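Local coordinates for protein polysaccharide deacetylase (PDB 2J13) that probably removes acetyl groups from cell-wall peptidoglycan as a zinc-dependent family 4 carbohydrate esterase of Bacillus anthracis, at residues T16-G21 and G156-R161; W115-F120 and R152-V157; E130-V135 and M169-V174. All coordinates share one frame; numbering follows the deposited sequence.

Overall arrangement
Contacts 1 and 2 lie on the same side of the chain's centre, and contact 2 is the one at the metal. There H117 binds zinc and the backbone of R155 holds a cacodylate ion, probably from the crystallisation liquor, that is also bound to the metal. Contact 1 shares G156 and V157 with it and continues outward to the N-terminal residues 16-21; the two centres lie about 10 Å apart. Contact 3, centred about 11 Å from contact 2, touches it directly: S116 OG lies 2.6 Å from E131 OE2, a probable hydrogen bond. Contacts 1 and 3 do not meet, but helix 160-168 leads from one to the other.

Contact 1 of 3, residues T16-G21 and G156-R161; sequences TPHNWG and GVFSER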
loop_
_atom_site.group_PDB
_atom_site.type_symbol
_atom_site.label_atom_id
_atom_site.label_comp_id
_atom_site.label_asym_id
_atom_site.label_seq_id
_atom_site.Cartn_x
_atom_site.Cartn_y
_atom_site.Cartn_z
ATOM N N THR A 16 -20.873 3.135 8.630
ATOM C CA THR A 16 -20.806 1.726 8.979
ATOM C C THR A 16 -19.458 1.185 8.504
ATOM O O THR A 16 -19.085 1.425 7.365
ATOM C CB THR A 16 -21.955 0.916 8.371
ATOM O OG1 THR A 16 -23.193 1.437 8.860
ATOM C CG2 THR A 16 -21.853 -0.547 8.780
ATOM N N PRO A 17 -18.723 0.521 9.407
ATOM C CA PRO A 17 -17.408 -0.027 9.053
ATOM C C PRO A 17 -17.445 -1.307 8.238
ATOM O O PRO A 17 -18.324 -2.178 8.430
ATOM C CB PRO A 17 -16.764 -0.303 10.417
ATOM C CG PRO A 17 -17.866 -0.422 11.364
ATOM C CD PRO A 17 -19.013 0.342 10.847
ATOM N N HIS A 18 -16.480 -1.435 7.341
ATOM C CA HIS A 18 -16.298 -2.633 6.566
ATOM C C HIS A 18 -14.843 -3.020 6.722
ATOM O O HIS A 18 -14.003 -2.126 6.925
ATOM C CB HIS A 18 -16.594 -2.329 5.110
ATOM C CG HIS A 18 -17.986 -1.823 4.857
ATOM N ND1 HIS A 18 -19.113 -2.592 5.073
ATOM C CD2 HIS A 18 -18.428 -0.641 4.365
ATOM C CE1 HIS A 18 -20.189 -1.895 4.747
ATOM N NE2 HIS A 18 -19.802 -0.709 4.310
ATOM N N ASN A 19 -14.550 -4.321 6.682
ATOM C CA ASN A 19 -13.179 -4.832 6.673
ATOM C C ASN A 19 -12.884 -5.296 5.248
ATOM O O ASN A 19 -13.606 -6.135 4.680
ATOM C CB ASN A 19 -12.991 -6.011 7.639
ATOM C CG ASN A 19 -13.347 -5.676 9.067
ATOM O OD1 ASN A 19 -13.281 -4.531 9.486
ATOM N ND2 ASN A 19 -13.756 -6.692 9.830
ATOM N N TRP A 20 -11.823 -4.774 4.648
ATOM C CA TRP A 20 -11.506 -5.184 3.281
ATOM C C TRP A 20 -11.151 -6.655 3.222
ATOM O O TRP A 20 -10.395 -7.141 4.048
ATOM C CB TRP A 20 -10.340 -4.375 2.698
ATOM C CG TRP A 20 -10.091 -4.782 1.332
ATOM C CD1 TRP A 20 -9.107 -5.603 0.897
ATOM C CD2 TRP A 20 -10.867 -4.435 0.178
ATOM N NE1 TRP A 20 -9.216 -5.775 -0.441
ATOM C CE2 TRP A 20 -10.296 -5.091 -0.911
ATOM C CE3 TRP A 20 -12.006 -3.652 -0.030
ATOM C CZ2 TRP A 20 -10.788 -4.954 -2.204
ATOM C CZ3 TRP A 20 -12.493 -3.516 -1.316
ATOM C CH2 TRP A 20 -11.884 -4.183 -2.387
ATOM N N GLY A 21 -11.702 -7.324 2.214
ATOM C CA GLY A 21 -11.427 -8.733 1.897
ATOM C C GLY A 21 -11.914 -8.979 0.472
ATOM O O GLY A 21 -12.733 -8.191 -0.060
ATOM N N GLY A 156 -7.247 -2.449 6.714
ATOM C CA GLY A 156 -8.189 -2.439 5.615
ATOM C C GLY A 156 -9.599 -2.043 6.049
ATOM O O GLY A 156 -10.578 -2.349 5.361
ATOM N N VAL A 157 -9.695 -1.346 7.185
ATOM C CA VAL A 157 -10.993 -0.902 7.694
ATOM C C VAL A 157 -11.374 0.433 7.066
ATOM O O VAL A 157 -10.574 1.411 7.034
ATOM C CB VAL A 157 -11.024 -0.868 9.215
ATOM C CG1 VAL A 157 -12.360 -0.277 9.738
ATOM C CG2 VAL A 157 -10.760 -2.281 9.801
ATOM N N PHE A 158 -12.613 0.504 6.602
ATOM C CA PHE A 158 -13.133 1.699 5.950
ATOM C C PHE A 158 -14.652 1.827 6.108
ATOM O O PHE A 158 -15.339 0.835 6.416
ATOM C CB PHE A 158 -12.800 1.730 4.465
ATOM C CG PHE A 158 -13.493 0.653 3.663
ATOM C CD1 PHE A 158 -12.996 -0.646 3.669
ATOM C CD2 PHE A 158 -14.624 0.946 2.936
ATOM C CE1 PHE A 158 -13.630 -1.662 2.953
ATOM C CE2 PHE A 158 -15.263 -0.061 2.213
ATOM C CZ PHE A 158 -14.742 -1.358 2.239
ATOM N N SER A 159 -15.116 3.044 5.869
ATOM C CA SER A 159 -16.539 3.348 5.614
ATOM C C SER A 159 -16.648 4.231 4.402
ATOM O O SER A 159 -15.671 4.719 3.875
ATOM C CB SER A 159 -17.151 4.033 6.832
ATOM O OG SER A 159 -16.488 5.273 7.064
ATOM N N GLU A 160 -17.860 4.467 3.920
ATOM C CA GLU A 160 -18.059 5.483 2.913
ATOM C C GLU A 160 -17.432 6.819 3.316
ATOM O O GLU A 160 -16.797 7.498 2.494
ATOM C CB GLU A 160 -19.561 5.678 2.632
ATOM C CG GLU A 160 -19.776 6.458 1.370
ATOM C CD GLU A 160 -21.230 6.867 1.119
ATOM O OE1 GLU A 160 -22.050 6.911 2.073
ATOM O OE2 GLU A 160 -21.508 7.168 -0.068
ATOM N N ARG A 161 -17.628 7.207 4.570
ATOM C CA ARG A 161 -17.088 8.478 5.060
ATOM C C ARG A 161 -15.566 8.539 4.959
ATOM O O ARG A 161 -15.023 9.509 4.432
ATOM C CB ARG A 161 -17.508 8.730 6.494
ATOM C CG ARG A 161 -17.170 10.153 6.940
ATOM C CD ARG A 161 -17.151 10.295 8.398
ATOM N NE ARG A 161 -17.176 11.712 8.736
ATOM C CZ ARG A 161 -18.279 12.443 8.698
ATOM N NH1 ARG A 161 -19.439 11.882 8.355
ATOM N NH2 ARG A 161 -18.217 13.737 8.987
HETATM O O HOH W 1 -19.857 2.613 5.077
#
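The ring of F158 takes H18 on one face: H18 CB stands 3.5 Å above the ring plane, displaced toward the rim, close enough to the normal for a CH-pi contact. The imidazole itself crosses the phenyl ring obliquely, with the two planes at 46°. In the plane of the phenyl ring, at its edge, lies the carbonyl oxygen G156 O. F158 in turn meets the edge of the W20 indole, where F158 CE1 comes to 3.9 Å from W20 CE3. F158 CG is wedged between its own backbone N and carbonyl carbon (chi1 67°), which turns the ring across the neighbouring strand, under H18 CB. N19 and V157 point to the other side of the two-stranded sheet, where their side chains run together and N19 OD1 lies 3.4 Å from V157 CG2.

The backbones form a short antiparallel pairing, with H18 and F158 a hydrogen-bonded pair and N19 and V157 a non-hydrogen-bonded one. H18 N donates to F158 O at 2.7 Å, and F158 N returns a bond of 3.0 Å to H18 O. Farther on, W20 N bonds to G156 O at 2.8 Å. At the opposite end a water joins T16 O to E160 N, just past S159, the N-cap of helix 160-168.

Around this pair, Y37 meets F158 edge-to-face, F175 stacks on W20, and W20 NE1 is bonded to W176 O. The polar links between the segments are thus main-chain bonds plus one water, which implies that strand pairing fixes the register of the N-terminal residues, while W20 and F158 join them to Y37 of helix 35-43 and to F175 and W176.

Contact 2 of 3, residues W115-F120 and R152-V157; sequences WSHPDF and RPPRGV. With ZN (zinc ion), chain B; CAC (cacodylate ion), chain H.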
loop_
_atom_site.group_PDB
_atom_site.type_symbol
_atom_site.label_atom_id
_atom_site.label_comp_id
_atom_site.label_asym_id
_atom_site.label_seq_id
_atom_site.Cartn_x
_atom_site.Cartn_y
_atom_site.Cartn_z
ATOM N N TRP A 115 -0.408 7.840 10.944
ATOM C CA TRP A 115 0.575 8.079 11.991
ATOM C C TRP A 115 0.610 6.999 13.058
ATOM O O TRP A 115 1.664 6.441 13.341
ATOM C CB TRP A 115 0.374 9.457 12.627
ATOM C CG TRP A 115 1.549 9.775 13.494
ATOM C CD1 TRP A 115 1.674 9.538 14.835
ATOM C CD2 TRP A 115 2.816 10.265 13.049
ATOM N NE1 TRP A 115 2.949 9.888 15.256
ATOM C CE2 TRP A 115 3.664 10.320 14.173
ATOM C CE3 TRP A 115 3.314 10.666 11.799
ATOM C CZ2 TRP A 115 4.990 10.773 14.090
ATOM C CZ3 TRP A 115 4.633 11.103 11.716
ATOM C CH2 TRP A 115 5.443 11.154 12.855
ATOM N N SER A 116 -0.537 6.721 13.665
ATOM C CA SER A 116 -0.623 5.811 14.808
ATOM C C SER A 116 -1.420 4.514 14.548
ATOM O O SER A 116 -1.651 3.709 15.489
ATOM C CB SER A 116 -1.182 6.554 16.024
ATOM O OG SER A 116 -2.502 6.930 15.785
ATOM N N HIS A 117 -1.815 4.290 13.291
ATOM C CA HIS A 117 -2.488 3.055 12.891
ATOM C C HIS A 117 -3.792 2.777 13.645
ATOM O O HIS A 117 -4.080 1.631 13.986
ATOM C CB HIS A 117 -1.501 1.881 13.076
ATOM C CG HIS A 117 -1.782 0.660 12.243
ATOM N ND1 HIS A 117 -2.322 -0.495 12.775
ATOM C CD2 HIS A 117 -1.502 0.376 10.951
ATOM C CE1 HIS A 117 -2.409 -1.419 11.827
ATOM N NE2 HIS A 117 -1.896 -0.921 10.710
ATOM N N PRO A 118 -4.649 3.798 13.810
ATOM C CA PRO A 118 -6.003 3.549 14.319
ATOM C C PRO A 118 -6.900 3.054 13.228
ATOM O O PRO A 118 -6.645 3.270 12.041
ATOM C CB PRO A 118 -6.459 4.938 14.719
ATOM C CG PRO A 118 -5.864 5.803 13.642
ATOM C CD PRO A 118 -4.471 5.223 13.494
ATOM N N ASP A 119 -7.979 2.401 13.615
ATOM C CA ASP A 119 -9.072 2.177 12.677
ATOM C C ASP A 119 -9.686 3.527 12.306
ATOM O O ASP A 119 -10.129 4.300 13.201
ATOM C CB ASP A 119 -10.121 1.236 13.307
ATOM C CG ASP A 119 -9.751 -0.267 13.170
ATOM O OD1 ASP A 119 -8.704 -0.624 12.543
ATOM O OD2 ASP A 119 -10.552 -1.114 13.696
ATOM N N PHE A 120 -9.700 3.847 11.010
ATOM C CA PHE A 120 -10.161 5.164 10.517
ATOM C C PHE A 120 -11.629 5.436 10.835
ATOM O O PHE A 120 -12.038 6.573 10.967
ATOM C CB PHE A 120 -9.950 5.333 9.024
ATOM C CG PHE A 120 -8.485 5.566 8.615
ATOM C CD1 PHE A 120 -7.475 5.662 9.559
ATOM C CD2 PHE A 120 -8.186 5.768 7.290
ATOM C CE1 PHE A 120 -6.149 5.916 9.165
ATOM C CE2 PHE A 120 -6.869 6.022 6.881
ATOM C CZ PHE A 120 -5.863 6.077 7.829
ATOM N N ARG A 152 -3.229 3.476 2.316
ATOM C CA ARG A 152 -3.881 2.194 2.649
ATOM C C ARG A 152 -4.348 2.257 4.115
ATOM O O ARG A 152 -3.547 2.465 5.033
ATOM C CB ARG A 152 -2.925 1.032 2.457
ATOM C CG ARG A 152 -3.558 -0.331 2.714
ATOM C CD ARG A 152 -2.696 -1.436 2.275
ATOM N NE ARG A 152 -2.727 -1.616 0.838
ATOM C CZ ARG A 152 -1.812 -2.317 0.182
ATOM N NH1 ARG A 152 -0.744 -2.770 0.822
ATOM N NH2 ARG A 152 -1.926 -2.464 -1.107
ATOM N N PRO A 153 -5.655 2.104 4.354
ATOM C CA PRO A 153 -6.142 2.201 5.715
ATOM C C PRO A 153 -5.657 1.096 6.643
ATOM O O PRO A 153 -5.561 -0.079 6.220
ATOM C CB PRO A 153 -7.688 2.089 5.549
ATOM C CG PRO A 153 -7.966 2.236 4.209
ATOM C CD PRO A 153 -6.755 1.896 3.400
ATOM N N PRO A 154 -5.339 1.440 7.901
ATOM C CA PRO A 154 -5.007 0.424 8.890
ATOM C C PRO A 154 -6.019 -0.702 8.925
ATOM O O PRO A 154 -7.232 -0.450 8.959
ATOM C CB PRO A 154 -4.994 1.217 10.178
ATOM C CG PRO A 154 -4.514 2.514 9.742
ATOM C CD PRO A 154 -5.223 2.787 8.503
ATOM N N ARG A 155 -5.517 -1.919 8.878
ATOM C CA ARG A 155 -6.338 -3.147 8.883
ATOM C C ARG A 155 -7.352 -3.286 7.748
ATOM O O ARG A 155 -8.201 -4.211 7.762
ATOM C CB ARG A 155 -6.989 -3.305 10.264
ATOM C CG ARG A 155 -6.051 -3.326 11.409
ATOM C CD ARG A 155 -6.757 -3.393 12.806
ATOM N NE ARG A 155 -5.739 -3.053 13.793
ATOM C CZ ARG A 155 -5.336 -1.815 14.119
ATOM N NH1 ARG A 155 -5.939 -0.696 13.648
ATOM N NH2 ARG A 155 -4.317 -1.690 14.967
ATOM N N GLY A 156 -7.247 -2.449 6.714
ATOM C CA GLY A 156 -8.189 -2.439 5.615
ATOM C C GLY A 156 -9.599 -2.043 6.049
ATOM O O GLY A 156 -10.578 -2.349 5.361
ATOM N N VAL A 157 -9.695 -1.346 7.185
ATOM C CA VAL A 157 -10.993 -0.902 7.694
ATOM C C VAL A 157 -11.374 0.433 7.066
ATOM O O VAL A 157 -10.574 1.411 7.034
ATOM C CB VAL A 157 -11.024 -0.868 9.215
ATOM C CG1 VAL A 157 -12.360 -0.277 9.738
ATOM C CG2 VAL A 157 -10.760 -2.281 9.801
HETATM ZN ZN ZN B . -1.351 -1.975 9.015
HETATM AS AS CAC H . -2.670 -4.335 7.481
HETATM O O1 CAC H . -1.129 -4.332 6.760
HETATM O O2 CAC H . -2.882 -2.884 8.384
HETATM C C1 CAC H . -3.989 -4.361 6.049
HETATM C C2 CAC H . -2.935 -5.865 8.688
HETATM O O HOH W 2 -8.719 1.998 9.069
#
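H117 binds the zinc ion through NE2 at 2.1 Å, and P154 CB sits over the centre of one face of its imidazole, 3.6 Å above the plane. These residues belong to two signatures of the NodB-homology deacetylase fold, the His-x-x-x-His zinc motif, whose first histidine H113 binds the same metal, and the Arg-Pro-Pro-Arg segment. The zinc also carries O2 of a cacodylate ion, which accepts a hydrogen bond of 2.8 Å from R155 N. Both the metal ligand and the anion are therefore addressed by neighbouring residues of the 152-157 loop.

One step out, the side chain of R155 runs extended from CG to NE, and the turn at its last torsion (chi4 81°) presents NH1 to loop 115-120. R155 NH1 is shared by H117 O and by D119 OD1, each at 3.0 Å; the second bond is a salt bridge. That bridge is not ideally placed: D119 OD1 is met from above its carboxylate plane, and the carboxylate and guanidinium planes stand 71° apart. H117 CE1 stands over the centre of one guanidinium face, with imidazole and guanidinium planes 68° apart; the two bonds from NH1 help hold the group's rotation.

P154 is also enclosed from its other side. Its CD lies over the F120 ring in a CH-pi contact, offset toward the rim. R152, at the start of the loop, is turned away and anchored by a salt bridge to D62, while R152 O accepts a bond from H113 ND1 and so positions the other histidine. A single water completes the joint, accepting from F120 N at 2.9 Å and donating to both P154 O and V157 O.

Contact 3 of 3, residues E130-V135 and M169-V174; sequences EELTSV and MGYYNV
L132 on helix 125-143 and M169 are the residues whose backbones come nearest, with CA atoms 8.8 Å apart, and contact is made mainly by side chains. M169 lies immediately before G170, which leaves helix 160-168 in a Schellman motif with positive phi (102°).

The thioether of M169 reaches both L132 and T133. M169 SD lies against the L132 CD1 methyl at 3.9 Å, an apolar approach. Its terminal methyl is turned aside by the bend at chi3 (63°), and this carries M169 CE to 3.3 Å from T133 OG1, with the two side chains at about a right angle. T133 OG1 is not left to the methyl, for it is hydrogen-bonded to R129 O one turn back in its own helix. Beside the thioether, Y171 slides past L132 in the opposite direction: Y171 CE2 is 4.1 Å from L132 CB.

The phenol oxygen ends near the helix, and a water spans the gap there. It donates to T133 OG1 at 2.9 Å and lies 2.7 Å from Y171 OH, which is also hydrogen-bonded to T136 OG1. The hydroxyls of T133 and Y171 are thus satisfied by the water, R129 O and T136 OG1, while L132 and the tyrosine ring form the buried apolar part of the contact.

The interface joins helix 125-143 to the connection between helix 160-168 and strand 172-174, part of the distorted beta/alpha barrel of the NodB-homology fold. T166 of helix 160-168 and V151 of strand 150-151 pack against both L132 and Y171, and strand 172-174 runs parallel between strands 46-47 and 150-151.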
loop_
_atom_site.group_PDB
_atom_site.type_symbol
_atom_site.label_atom_id
_atom_site.label_comp_id
_atom_site.label_asym_id
_atom_site.label_seq_id
_atom_site.Cartn_x
_atom_site.Cartn_y
_atom_site.Cartn_z
ATOM N N GLU A 130 -5.277 14.669 10.671
ATOM C CA GLU A 130 -3.914 14.740 11.299
ATOM C C GLU A 130 -3.160 13.440 11.078
ATOM O O GLU A 130 -1.963 13.449 10.773
ATOM C CB GLU A 130 -4.016 15.016 12.788
ATOM C CG GLU A 130 -4.558 16.397 13.023
ATOM C CD GLU A 130 -4.983 16.716 14.447
ATOM O OE1 GLU A 130 -5.096 15.803 15.298
ATOM O OE2 GLU A 130 -5.198 17.928 14.708
ATOM N N GLU A 131 -3.873 12.319 11.198
ATOM C CA GLU A 131 -3.263 10.997 11.011
ATOM C C GLU A 131 -2.666 10.835 9.615
ATOM O O GLU A 131 -1.597 10.200 9.494
ATOM C CB GLU A 131 -4.304 9.888 11.265
ATOM C CG GLU A 131 -4.619 9.669 12.753
ATOM C CD GLU A 131 -3.555 8.879 13.455
ATOM O OE1 GLU A 131 -2.922 8.017 12.803
ATOM O OE2 GLU A 131 -3.327 9.097 14.654
ATOM N N LEU A 132 -3.325 11.384 8.584
ATOM C CA LEU A 132 -2.811 11.318 7.195
ATOM C C LEU A 132 -1.770 12.403 6.932
ATOM O O LEU A 132 -0.693 12.122 6.423
ATOM C CB LEU A 132 -3.937 11.443 6.183
ATOM C CG LEU A 132 -4.920 10.269 6.223
ATOM C CD1 LEU A 132 -6.039 10.594 5.264
ATOM C CD2 LEU A 132 -4.242 8.946 5.901
ATOM N N THR A 133 -2.085 13.641 7.301
ATOM C CA THR A 133 -1.209 14.766 6.974
ATOM C C THR A 133 0.136 14.643 7.660
ATOM O O THR A 133 1.171 14.973 7.040
ATOM C CB THR A 133 -1.867 16.107 7.345
ATOM O OG1 THR A 133 -3.123 16.226 6.640
ATOM C CG2 THR A 133 -0.939 17.265 6.949
ATOM N N SER A 134 0.169 14.174 8.892
ATOM C CA SER A 134 1.429 14.022 9.612
ATOM C C SER A 134 2.399 13.066 8.911
ATOM O O SER A 134 3.600 13.358 8.803
ATOM C CB SER A 134 1.216 13.625 11.063
ATOM O OG SER A 134 0.547 12.416 11.192
ATOM N N VAL A 135 1.905 11.935 8.435
ATOM C CA VAL A 135 2.730 11.004 7.676
ATOM C C VAL A 135 3.177 11.587 6.355
ATOM O O VAL A 135 4.350 11.433 5.972
ATOM C CB VAL A 135 2.009 9.614 7.442
ATOM C CG1 VAL A 135 2.788 8.697 6.488
ATOM C CG2 VAL A 135 1.823 8.899 8.735
ATOM N N MET A 169 -8.929 14.760 0.605
ATOM C CA MET A 169 -7.588 15.231 0.980
ATOM C C MET A 169 -6.530 15.014 -0.106
ATOM O O MET A 169 -5.406 15.443 0.052
ATOM C CB MET A 169 -7.145 14.594 2.289
ATOM C CG MET A 169 -8.047 14.920 3.483
ATOM S SD MET A 169 -7.463 14.186 4.982
ATOM C CE MET A 169 -5.871 14.996 5.197
ATOM N N GLY A 170 -6.903 14.352 -1.201
ATOM C CA GLY A 170 -6.067 14.228 -2.373
ATOM C C GLY A 170 -5.376 12.884 -2.504
ATOM O O GLY A 170 -4.414 12.759 -3.281
ATOM N N TYR A 171 -5.871 11.879 -1.787
ATOM C CA TYR A 171 -5.291 10.527 -1.830
ATOM C C TYR A 171 -6.165 9.505 -2.516
ATOM O O TYR A 171 -7.387 9.576 -2.432
ATOM C CB TYR A 171 -5.053 10.032 -0.406
ATOM C CG TYR A 171 -4.193 10.955 0.422
ATOM C CD1 TYR A 171 -2.815 10.972 0.258
ATOM C CD2 TYR A 171 -4.764 11.742 1.416
ATOM C CE1 TYR A 171 -2.003 11.813 1.034
ATOM C CE2 TYR A 171 -3.977 12.579 2.207
ATOM C CZ TYR A 171 -2.599 12.602 2.021
ATOM O OH TYR A 171 -1.824 13.444 2.790
ATOM N N TYR A 172 -5.515 8.545 -3.179
ATOM C CA TYR A 172 -6.170 7.273 -3.523
ATOM C C TYR A 172 -6.233 6.353 -2.304
ATOM O O TYR A 172 -5.286 6.236 -1.505
ATOM C CB TYR A 172 -5.429 6.525 -4.611
ATOM C CG TYR A 172 -5.329 7.225 -5.944
ATOM C CD1 TYR A 172 -6.353 7.131 -6.868
ATOM C CD2 TYR A 172 -4.198 7.942 -6.283
ATOM C CE1 TYR A 172 -6.231 7.744 -8.117
ATOM C CE2 TYR A 172 -4.067 8.561 -7.519
ATOM C CZ TYR A 172 -5.083 8.470 -8.415
ATOM O OH TYR A 172 -4.939 9.090 -9.638
ATOM N N ASN A 173 -7.322 5.607 -2.235
ATOM C CA ASN A 173 -7.506 4.572 -1.250
ATOM C C ASN A 173 -7.080 3.254 -1.934
ATOM O O ASN A 173 -7.786 2.762 -2.825
ATOM C CB ASN A 173 -8.986 4.466 -0.924
ATOM C CG ASN A 173 -9.521 5.673 -0.123
ATOM O OD1 ASN A 173 -9.242 5.792 1.072
ATOM N ND2 ASN A 173 -10.309 6.549 -0.782
ATOM N N VAL A 174 -5.986 2.675 -1.470
ATOM C CA VAL A 174 -5.369 1.534 -2.151
ATOM C C VAL A 174 -5.506 0.295 -1.290
ATOM O O VAL A 174 -4.895 0.191 -0.221
ATOM C CB VAL A 174 -3.897 1.784 -2.462
ATOM C CG1 VAL A 174 -3.346 0.597 -3.253
ATOM C CG2 VAL A 174 -3.698 3.090 -3.225
HETATM O O HOH W 3 -2.823 15.680 3.827
#